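Local structure of double Glycine Motif Protease domain from AMS/PCAT Transporter (Lachnospiraceae bacterium C6A11, 6MPZ) at residues Pro8-Val16 and Lys87-Ile95; His101-Tyr112 and Asn116-Met127. The protein probably removes leader peptides after a double-glycine motif from lantibiotic-type precursor peptides, as the cysteine peptidase (C39) domain of an AMS/PCAT secretion transporter. All blocks are in the same frame, centred on the assembly; numbering follows the deposited sequence.

Contact 1 of 2, residues Pro8-Val16 and Lys87-Ile95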
loop_
_atom_site.group_PDB
_atom_site.type_symbol
_atom_site.label_atom_id
_atom_site.label_comp_id
_atom_site.label_asym_id
_atom_site.label_seq_id
_atom_site.Cartn_x
_atom_site.Cartn_y
_atom_site.Cartn_z
ATOM N N PRO A 8 2.865 -13.154 -2.562
ATOM C CA PRO A 8 1.839 -12.271 -3.093
ATOM C C PRO A 8 0.885 -13.035 -4.006
ATOM O O PRO A 8 1.251 -14.035 -4.600
ATOM C CB PRO A 8 2.625 -11.210 -3.884
ATOM C CG PRO A 8 4.075 -11.507 -3.731
ATOM C CD PRO A 8 4.200 -12.872 -3.150
ATOM N N VAL A 9 -0.342 -12.546 -4.079
ATOM C CA VAL A 9 -1.356 -13.052 -4.953
ATOM C C VAL A 9 -1.274 -12.272 -6.249
ATOM O O VAL A 9 -1.256 -11.031 -6.256
ATOM C CB VAL A 9 -2.743 -12.842 -4.290
ATOM C CG1 VAL A 9 -3.908 -13.025 -5.271
ATOM C CG2 VAL A 9 -2.860 -13.807 -3.104
ATOM N N THR A 10 -1.266 -12.986 -7.355
ATOM C CA THR A 10 -1.333 -12.378 -8.682
ATOM C C THR A 10 -2.669 -12.581 -9.380
ATOM O O THR A 10 -2.862 -11.999 -10.439
ATOM C CB THR A 10 -0.276 -12.972 -9.596
ATOM O OG1 THR A 10 -0.746 -14.215 -10.091
ATOM C CG2 THR A 10 1.035 -13.216 -8.856
ATOM N N ARG A 11 -3.569 -13.411 -8.820
ATOM C CA ARG A 11 -4.795 -13.848 -9.528
ATOM C C ARG A 11 -6.069 -13.222 -8.975
ATOM O O ARG A 11 -6.706 -12.439 -9.670
ATOM C CB ARG A 11 -4.912 -15.365 -9.524
ATOM C CG ARG A 11 -5.341 -15.942 -10.893
ATOM C CD ARG A 11 -4.357 -16.851 -11.624
ATOM N NE ARG A 11 -3.678 -16.242 -12.784
ATOM C CZ ARG A 11 -2.806 -16.857 -13.575
ATOM N NH1 ARG A 11 -2.485 -18.139 -13.401
ATOM N NH2 ARG A 11 -2.246 -16.180 -14.577
ATOM N N GLY A 12 -6.453 -13.556 -7.754
ATOM C CA GLY A 12 -7.724 -13.064 -7.207
ATOM C C GLY A 12 -7.448 -11.964 -6.222
ATOM O O GLY A 12 -6.796 -11.017 -6.554
ATOM N N ARG A 13 -7.912 -12.131 -4.994
ATOM C CA ARG A 13 -7.761 -11.142 -3.951
ATOM C C ARG A 13 -6.962 -11.737 -2.792
ATOM O O ARG A 13 -7.033 -12.929 -2.526
ATOM C CB ARG A 13 -9.123 -10.662 -3.482
ATOM C CG ARG A 13 -9.903 -9.991 -4.593
ATOM C CD ARG A 13 -11.356 -9.708 -4.206
ATOM N NE ARG A 13 -12.138 -10.939 -4.092
ATOM C CZ ARG A 13 -13.248 -11.084 -3.367
ATOM N NH1 ARG A 13 -13.787 -10.062 -2.668
ATOM N NH2 ARG A 13 -13.860 -12.270 -3.354
ATOM N N ALA A 14 -6.187 -10.883 -2.125
ATOM C CA ALA A 14 -5.420 -11.252 -0.923
ATOM C C ALA A 14 -6.323 -11.060 0.294
ATOM O O ALA A 14 -7.101 -10.082 0.368
ATOM C CB ALA A 14 -4.185 -10.390 -0.772
ATOM N N LYS A 15 -6.264 -12.023 1.233
ATOM C CA LYS A 15 -6.940 -11.887 2.503
ATOM C C LYS A 15 -6.027 -11.066 3.405
ATOM O O LYS A 15 -4.985 -11.518 3.760
ATOM C CB LYS A 15 -7.283 -13.250 3.108
ATOM C CG LYS A 15 -8.499 -13.875 2.410
ATOM C CD LYS A 15 -8.744 -15.332 2.768
ATOM C CE LYS A 15 -9.317 -15.472 4.183
ATOM N NZ LYS A 15 -9.640 -16.888 4.493
ATOM N N VAL A 16 -6.441 -9.854 3.739
ATOM C CA VAL A 16 -5.603 -8.915 4.517
ATOM C C VAL A 16 -6.398 -8.366 5.681
ATOM O O VAL A 16 -7.481 -7.818 5.481
ATOM C CB VAL A 16 -5.111 -7.697 3.664
ATOM C CG1 VAL A 16 -4.146 -6.826 4.454
ATOM C CG2 VAL A 16 -4.410 -8.172 2.395
ATOM N N LYS A 87 -3.710 -5.556 -14.615
ATOM C CA LYS A 87 -3.077 -6.599 -15.361
ATOM C C LYS A 87 -1.852 -7.161 -14.669
ATOM O O LYS A 87 -1.698 -8.380 -14.597
ATOM C CB LYS A 87 -2.737 -6.068 -16.762
ATOM C CG LYS A 87 -2.342 -7.139 -17.756
ATOM C CD LYS A 87 -2.576 -6.661 -19.203
ATOM C CE LYS A 87 -1.709 -7.417 -20.175
ATOM N NZ LYS A 87 -1.968 -8.874 -20.079
ATOM N N GLU A 88 -1.007 -6.303 -14.153
ATOM C CA GLU A 88 0.317 -6.690 -13.666
ATOM C C GLU A 88 0.532 -6.531 -12.147
ATOM O O GLU A 88 1.550 -7.001 -11.623
ATOM C CB GLU A 88 1.378 -5.804 -14.338
ATOM C CG GLU A 88 1.225 -5.475 -15.820
ATOM C CD GLU A 88 2.356 -5.963 -16.706
ATOM O OE1 GLU A 88 2.700 -7.124 -16.486
ATOM O OE2 GLU A 88 2.853 -5.217 -17.578
ATOM N N GLY A 89 -0.383 -5.865 -11.447
ATOM C CA GLY A 89 -0.242 -5.720 -10.000
ATOM C C GLY A 89 -0.130 -7.035 -9.258
ATOM O O GLY A 89 -0.565 -8.040 -9.759
ATOM N N THR A 90 0.450 -7.030 -8.062
ATOM C CA THR A 90 0.385 -8.162 -7.162
ATOM C C THR A 90 -0.127 -7.637 -5.837
ATOM O O THR A 90 0.042 -6.449 -5.536
ATOM C CB THR A 90 1.764 -8.802 -7.009
ATOM O OG1 THR A 90 2.627 -7.943 -6.232
ATOM C CG2 THR A 90 2.347 -9.025 -8.376
ATOM N N PHE A 91 -0.755 -8.526 -5.058
ATOM C CA PHE A 91 -1.549 -8.145 -3.889
ATOM C C PHE A 91 -1.122 -8.888 -2.631
ATOM O O PHE A 91 -0.739 -10.053 -2.702
ATOM C CB PHE A 91 -3.036 -8.301 -4.186
ATOM C CG PHE A 91 -3.412 -7.758 -5.532
ATOM C CD1 PHE A 91 -3.456 -6.404 -5.747
ATOM C CD2 PHE A 91 -3.660 -8.613 -6.620
ATOM C CE1 PHE A 91 -3.763 -5.883 -7.019
ATOM C CE2 PHE A 91 -3.959 -8.106 -7.890
ATOM C CZ PHE A 91 -4.017 -6.727 -8.088
ATOM N N PRO A 92 -1.123 -8.213 -1.472
ATOM C CA PRO A 92 -1.531 -6.799 -1.335
ATOM C C PRO A 92 -0.421 -5.847 -1.824
ATOM O O PRO A 92 0.761 -6.235 -1.912
ATOM C CB PRO A 92 -1.710 -6.661 0.178
ATOM C CG PRO A 92 -0.632 -7.552 0.719
ATOM C CD PRO A 92 -0.618 -8.744 -0.195
ATOM N N CYS A 93 -0.812 -4.644 -2.145
ATOM C CA CYS A 93 0.110 -3.558 -2.519
ATOM C C CYS A 93 -0.476 -2.283 -1.908
ATOM O O CYS A 93 -1.688 -2.245 -1.552
ATOM C CB CYS A 93 0.247 -3.396 -4.064
ATOM S SG CYS A 93 -1.310 -3.048 -4.966
ATOM N N ILE A 94 0.342 -1.246 -1.808
ATOM C CA ILE A 94 -0.119 0.029 -1.266
ATOM C C ILE A 94 -0.247 0.989 -2.434
ATOM O O ILE A 94 0.652 1.045 -3.286
ATOM C CB ILE A 94 0.865 0.596 -0.177
ATOM C CG1 ILE A 94 0.911 -0.337 1.062
ATOM C CG2 ILE A 94 0.410 1.974 0.263
ATOM C CD1 ILE A 94 1.942 -0.007 2.127
ATOM N N ILE A 95 -1.352 1.754 -2.464
ATOM C CA ILE A 95 -1.591 2.671 -3.531
ATOM C C ILE A 95 -1.936 4.049 -2.969
ATOM O O ILE A 95 -2.580 4.159 -1.912
ATOM C CB ILE A 95 -2.675 2.196 -4.540
ATOM C CG1 ILE A 95 -4.067 2.055 -3.896
ATOM C CG2 ILE A 95 -2.251 0.908 -5.177
ATOM C CD1 ILE A 95 -5.235 1.834 -4.857
#
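Val9 and Phe91 pair as a single antiparallel bridge, their CA atoms 5.0 Å apart, and trade both backbone bonds of a hydrogen-bonded pair: Val9 N donates to Phe91 O at 2.9 Å, and Phe91 N donates to Val9 O at 2.8 Å. Together the two bonds fix the register of Val9 against Phe91. A CA-H...O contact supplements each bond, from Pro8 CA to Phe91 O and from Thr90 CA to Val9 O. Beyond the bridge the 8-16 segment swings away through Gly12 and comes back alongside Phe91 and Pro92.

Phe91 is the hub. Its CG is turned beside the backbone N, anti to the carbonyl carbon (chi1 -44°), which brings CD2 to 3.4 Å from Val9 O and puts Gly89 C over one ring face, toward the rim. The peptide bond from Phe91 to Pro92 is cis. Ala14 CB, small enough to come close to this linkage, lies 3.8 Å from Pro92 N and also touches Phe91 CB. Farther on, Val16 crosses Pro92 obliquely, its CG2 branch meeting Pro92 CB at 3.8 Å. Next to the bridge, Pro8 CB packs 4.0 Å from Thr90 OG1; beta-branched Thr90 suits an extended backbone. Tyr38 of helix 27-38 packs on Val9, Ala14 and Pro92, while Ala14 also bonds through its backbone to Lys106.

The polar grip is therefore entirely backbone, and the Phe91 ring together with the small side chains of Pro8, Ala14, Val16 and Pro92 supplies the apolar fit between the N-terminal arm and the approach to strand 93-97. Gly12 O is buried here with no partner in the model, which probably costs some stability; Phe91 CD2 lies 4.0 Å from it.

Contact 2 of 2, residues His101-Tyr112 and Asn116-Met127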
loop_
_atom_site.group_PDB
_atom_site.type_symbol
_atom_site.label_atom_id
_atom_site.label_comp_id
_atom_site.label_asym_id
_atom_site.label_seq_id
_atom_site.Cartn_x
_atom_site.Cartn_y
_atom_site.Cartn_z
ATOM N N HIS A 101 -3.588 10.319 0.447
ATOM C CA HIS A 101 -4.016 9.186 1.283
ATOM C C HIS A 101 -3.352 7.920 0.720
ATOM O O HIS A 101 -2.938 7.860 -0.468
ATOM C CB HIS A 101 -5.568 9.122 1.299
ATOM C CG HIS A 101 -6.170 8.174 2.304
ATOM N ND1 HIS A 101 -5.922 8.247 3.656
ATOM C CD2 HIS A 101 -7.068 7.173 2.151
ATOM C CE1 HIS A 101 -6.623 7.331 4.295
ATOM N NE2 HIS A 101 -7.307 6.643 3.400
ATOM N N PHE A 102 -3.168 6.958 1.608
ATOM C CA PHE A 102 -2.700 5.645 1.234
ATOM C C PHE A 102 -3.735 4.645 1.700
ATOM O O PHE A 102 -4.254 4.742 2.824
ATOM C CB PHE A 102 -1.357 5.316 1.862
ATOM C CG PHE A 102 -0.219 6.090 1.303
ATOM C CD1 PHE A 102 0.190 5.894 -0.008
ATOM C CD2 PHE A 102 0.470 7.017 2.092
ATOM C CE1 PHE A 102 1.241 6.613 -0.524
ATOM C CE2 PHE A 102 1.512 7.748 1.560
ATOM C CZ PHE A 102 1.896 7.541 0.261
ATOM N N VAL A 103 -4.039 3.690 0.815
ATOM C CA VAL A 103 -4.883 2.567 1.128
ATOM C C VAL A 103 -4.186 1.278 0.687
ATOM O O VAL A 103 -3.219 1.317 -0.088
ATOM C CB VAL A 103 -6.252 2.712 0.497
ATOM C CG1 VAL A 103 -6.912 4.016 0.945
ATOM C CG2 VAL A 103 -6.180 2.613 -1.042
ATOM N N VAL A 104 -4.679 0.137 1.193
ATOM C CA VAL A 104 -4.155 -1.181 0.794
ATOM C C VAL A 104 -5.059 -1.835 -0.240
ATOM O O VAL A 104 -6.234 -2.044 0.048
ATOM C CB VAL A 104 -4.033 -2.144 1.972
ATOM C CG1 VAL A 104 -3.487 -3.504 1.479
ATOM C CG2 VAL A 104 -3.103 -1.551 2.999
ATOM N N LEU A 105 -4.499 -2.151 -1.415
ATOM C CA LEU A 105 -5.253 -2.820 -2.489
ATOM C C LEU A 105 -5.079 -4.339 -2.374
ATOM O O LEU A 105 -3.913 -4.868 -2.435
ATOM C CB LEU A 105 -4.823 -2.334 -3.874
ATOM C CG LEU A 105 -5.497 -2.907 -5.148
ATOM C CD1 LEU A 105 -7.008 -2.774 -5.094
ATOM C CD2 LEU A 105 -5.015 -2.224 -6.411
ATOM N N LYS A 106 -6.218 -5.020 -2.185
ATOM C CA LYS A 106 -6.260 -6.458 -2.021
ATOM C C LYS A 106 -6.471 -7.198 -3.334
ATOM O O LYS A 106 -6.038 -8.346 -3.447
ATOM C CB LYS A 106 -7.354 -6.858 -1.051
ATOM C CG LYS A 106 -7.145 -6.313 0.359
ATOM C CD LYS A 106 -8.250 -6.765 1.283
ATOM C CE LYS A 106 -9.505 -5.982 0.976
ATOM N NZ LYS A 106 -10.616 -6.354 1.839
ATOM N N GLY A 107 -7.095 -6.520 -4.306
ATOM C CA GLY A 107 -7.290 -7.009 -5.673
ATOM C C GLY A 107 -8.575 -6.490 -6.270
ATOM O O GLY A 107 -9.186 -5.565 -5.734
ATOM N N PHE A 108 -9.003 -7.156 -7.344
ATOM C CA PHE A 108 -10.187 -6.797 -8.143
ATOM C C PHE A 108 -11.073 -8.024 -8.333
ATOM O O PHE A 108 -10.572 -9.164 -8.381
ATOM C CB PHE A 108 -9.738 -6.297 -9.507
ATOM C CG PHE A 108 -8.858 -5.061 -9.451
ATOM C CD1 PHE A 108 -9.417 -3.779 -9.339
ATOM C CD2 PHE A 108 -7.468 -5.172 -9.522
ATOM C CE1 PHE A 108 -8.621 -2.658 -9.275
ATOM C CE2 PHE A 108 -6.657 -4.039 -9.455
ATOM C CZ PHE A 108 -7.229 -2.788 -9.345
ATOM N N LYS A 109 -12.386 -7.806 -8.361
ATOM C CA LYS A 109 -13.319 -8.818 -8.839
ATOM C C LYS A 109 -14.535 -8.124 -9.432
ATOM O O LYS A 109 -15.090 -7.206 -8.830
ATOM C CB LYS A 109 -13.749 -9.754 -7.713
ATOM C CG LYS A 109 -14.613 -10.943 -8.124
ATOM C CD LYS A 109 -15.389 -11.508 -6.915
ATOM C CE LYS A 109 -15.312 -13.017 -6.880
ATOM N NZ LYS A 109 -13.929 -13.614 -7.009
ATOM N N GLY A 110 -14.942 -8.566 -10.621
ATOM C CA GLY A 110 -16.042 -7.923 -11.334
ATOM C C GLY A 110 -15.804 -6.453 -11.581
ATOM O O GLY A 110 -14.721 -6.071 -12.001
ATOM N N LYS A 111 -16.818 -5.630 -11.295
ATOM C CA LYS A 111 -16.774 -4.194 -11.454
ATOM C C LYS A 111 -16.259 -3.477 -10.200
ATOM O O LYS A 111 -16.632 -2.332 -9.960
ATOM C CB LYS A 111 -18.171 -3.700 -11.841
ATOM C CG LYS A 111 -18.502 -4.099 -13.289
ATOM C CD LYS A 111 -19.276 -5.394 -13.455
ATOM C CE LYS A 111 -20.770 -5.109 -13.534
ATOM N NZ LYS A 111 -21.166 -4.349 -14.773
ATOM N N TYR A 112 -15.444 -4.165 -9.403
ATOM C CA TYR A 112 -15.104 -3.714 -8.023
ATOM C C TYR A 112 -13.618 -3.935 -7.680
ATOM O O TYR A 112 -13.026 -4.987 -8.013
ATOM C CB TYR A 112 -16.017 -4.382 -6.961
ATOM C CG TYR A 112 -17.438 -3.912 -7.066
ATOM C CD1 TYR A 112 -17.792 -2.674 -6.595
ATOM C CD2 TYR A 112 -18.427 -4.687 -7.692
ATOM C CE1 TYR A 112 -19.092 -2.204 -6.709
ATOM C CE2 TYR A 112 -19.704 -4.197 -7.869
ATOM C CZ TYR A 112 -20.039 -2.960 -7.361
ATOM O OH TYR A 112 -21.299 -2.437 -7.477
ATOM N N ASN A 116 -8.514 -2.146 1.787
ATOM C CA ASN A 116 -8.550 -1.821 3.235
ATOM C C ASN A 116 -8.096 -0.385 3.331
ATOM O O ASN A 116 -6.927 -0.085 3.143
ATOM C CB ASN A 116 -7.615 -2.760 4.034
ATOM C CG ASN A 116 -8.226 -4.151 4.273
ATOM O OD1 ASN A 116 -9.426 -4.366 4.009
ATOM N ND2 ASN A 116 -7.391 -5.117 4.731
ATOM N N ASP A 117 -9.068 0.503 3.517
ATOM C CA ASP A 117 -8.844 1.912 3.678
ATOM C C ASP A 117 -8.635 2.191 5.192
ATOM O O ASP A 117 -9.526 1.920 5.993
ATOM C CB ASP A 117 -10.061 2.688 3.165
ATOM C CG ASP A 117 -9.884 4.197 3.264
ATOM O OD1 ASP A 117 -9.111 4.735 4.118
ATOM O OD2 ASP A 117 -10.531 4.877 2.464
ATOM N N PRO A 118 -7.468 2.749 5.589
ATOM C CA PRO A 118 -7.220 2.991 7.033
ATOM C C PRO A 118 -8.209 3.959 7.701
ATOM O O PRO A 118 -8.359 3.922 8.920
ATOM C CB PRO A 118 -5.797 3.544 7.068
ATOM C CG PRO A 118 -5.184 3.191 5.779
ATOM C CD PRO A 118 -6.288 3.056 4.767
ATOM N N ALA A 119 -8.869 4.801 6.908
ATOM C CA ALA A 119 -9.931 5.702 7.401
ATOM C C ALA A 119 -11.303 5.071 7.453
ATOM O O ALA A 119 -12.169 5.599 8.125
ATOM C CB ALA A 119 -9.998 6.964 6.545
ATOM N N LYS A 120 -11.539 3.990 6.703
ATOM C CA LYS A 120 -12.893 3.419 6.594
ATOM C C LYS A 120 -13.022 1.940 6.890
ATOM O O LYS A 120 -14.116 1.516 7.151
ATOM C CB LYS A 120 -13.491 3.754 5.214
ATOM C CG LYS A 120 -13.723 5.251 5.034
ATOM C CD LYS A 120 -14.686 5.590 3.902
ATOM C CE LYS A 120 -14.108 5.329 2.516
ATOM N NZ LYS A 120 -15.191 4.997 1.547
ATOM N N GLY A 121 -11.923 1.166 6.908
ATOM C CA GLY A 121 -12.011 -0.293 7.009
ATOM C C GLY A 121 -12.036 -0.935 5.614
ATOM O O GLY A 121 -11.552 -0.349 4.624
ATOM N N ASP A 122 -12.570 -2.142 5.546
ATOM C CA ASP A 122 -12.637 -2.876 4.277
ATOM C C ASP A 122 -13.808 -2.402 3.384
ATOM O O ASP A 122 -14.960 -2.446 3.795
ATOM C CB ASP A 122 -12.567 -4.399 4.458
ATOM C CG ASP A 122 -13.781 -4.982 5.104
ATOM O OD1 ASP A 122 -14.075 -4.617 6.236
ATOM O OD2 ASP A 122 -14.429 -5.829 4.486
ATOM N N VAL A 123 -13.481 -1.901 2.192
ATOM C CA VAL A 123 -14.488 -1.343 1.288
ATOM C C VAL A 123 -14.394 -1.930 -0.141
ATOM O O VAL A 123 -13.359 -2.520 -0.533
ATOM C CB VAL A 123 -14.460 0.205 1.286
ATOM C CG1 VAL A 123 -14.947 0.725 2.625
ATOM C CG2 VAL A 123 -13.075 0.758 1.011
ATOM N N LYS A 124 -15.497 -1.814 -0.874
ATOM C CA LYS A 124 -15.568 -2.254 -2.268
ATOM C C LYS A 124 -15.790 -1.006 -3.073
ATOM O O LYS A 124 -16.796 -0.337 -2.901
ATOM C CB LYS A 124 -16.640 -3.302 -2.563
ATOM C CG LYS A 124 -17.744 -3.493 -1.560
ATOM C CD LYS A 124 -18.563 -4.736 -1.889
ATOM C CE LYS A 124 -18.705 -5.137 -3.374
ATOM N NZ LYS A 124 -19.454 -4.207 -4.267
ATOM N N ILE A 125 -14.840 -0.663 -3.919
ATOM C CA ILE A 125 -14.922 0.562 -4.721
ATOM C C ILE A 125 -15.343 0.160 -6.169
ATOM O O ILE A 125 -14.713 -0.701 -6.793
ATOM C CB ILE A 125 -13.577 1.343 -4.689
ATOM C CG1 ILE A 125 -13.070 1.546 -3.243
ATOM C CG2 ILE A 125 -13.680 2.676 -5.389
ATOM C CD1 ILE A 125 -13.899 2.433 -2.329
ATOM N N PRO A 126 -16.426 0.764 -6.691
ATOM C CA PRO A 126 -16.738 0.614 -8.135
ATOM C C PRO A 126 -15.574 1.040 -9.018
ATOM O O PRO A 126 -14.925 2.055 -8.715
ATOM C CB PRO A 126 -17.941 1.549 -8.356
ATOM C CG PRO A 126 -18.449 1.897 -7.003
ATOM C CD PRO A 126 -17.353 1.689 -6.005
ATOM N N MET A 127 -15.326 0.299 -10.090
ATOM C CA MET A 127 -14.196 0.564 -10.999
ATOM C C MET A 127 -14.047 1.969 -11.457
ATOM O O MET A 127 -12.940 2.450 -11.586
ATOM C CB MET A 127 -14.284 -0.262 -12.273
ATOM C CG MET A 127 -13.737 -1.626 -12.141
ATOM S SD MET A 127 -12.096 -1.730 -11.405
ATOM C CE MET A 127 -11.931 -3.479 -11.752
HETATM O O HOH W 1 -12.767 -4.757 0.504
#
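His101 NE2 donates a nearly straight hydrogen bond (169°) to Asp117 OD1 at 2.7 Å, across a beta hairpin of the papain-like C39 peptidase fold. With Cys27, which touches His101, the pair has the geometry of a Cys-His-Asp triad, consistent with a cysteine peptidase. His101 CG is anti to the backbone N (chi1 -169°), carrying the ring across the hairpin; the carboxylate is met in the ring plane, but NE2 stands above the carboxylate plane. Ala119 N reaches the same oxygen from the opposite face at 2.8 Å, closing an Asx turn, so two donors fix OD1. His101 ND1 bonds to the backbone of the bound peptide.

The next shell is the hydrogen-bonded antiparallel pair Val104-Asn116, two backbone bonds that set the strand register. Val103 CG1 lies against Asp117 CG and makes apolar contact with Pro118 CD. Asn116 links Val16 and Lys106: ND2 bonds to Val16 O, while OD1 accepts a long bond of 3.2 Å from Lys106 NZ, which comes from above the amide plane. Lys106 NZ also donates to a water.

At the far end a type II' turn from Lys109 to Tyr112, with Gly110 at positive phi, reverses the chain. Met127 N donates to Lys111 O, and flexible Met127 bends at chi2 into a Met-aromatic contact, SD oblique to the Phe108 ring and CE 3.5 Å from Phe108 CD1. Lys124, bent at chi3 and chi4, makes a cation-pi contact: NZ sits 3.1 Å from the Tyr112 ring centroid, 11° off its normal.

How the contacts relate
From the N terminus, residues 8-16 run ahead of helix 27-38, and contact 1 closes a long loop, its closest ends 71 residues apart, by bringing this arm against the connection between helix 82-88 and strand 93-97. Contact 2 follows in series, with no crossing: it closes a short loop between strand 101-109 and the strands after it. The two meet in one antiparallel sheet, where 93-97 and 101-109 are neighbours and Cys93 O bonds to Leu105 N. They are also joined through Asn116, and Phe91 packs on the Lys106 carbonyl. Together they tie the N-terminal arm to the hairpin carrying the putative triad histidine and aspartate.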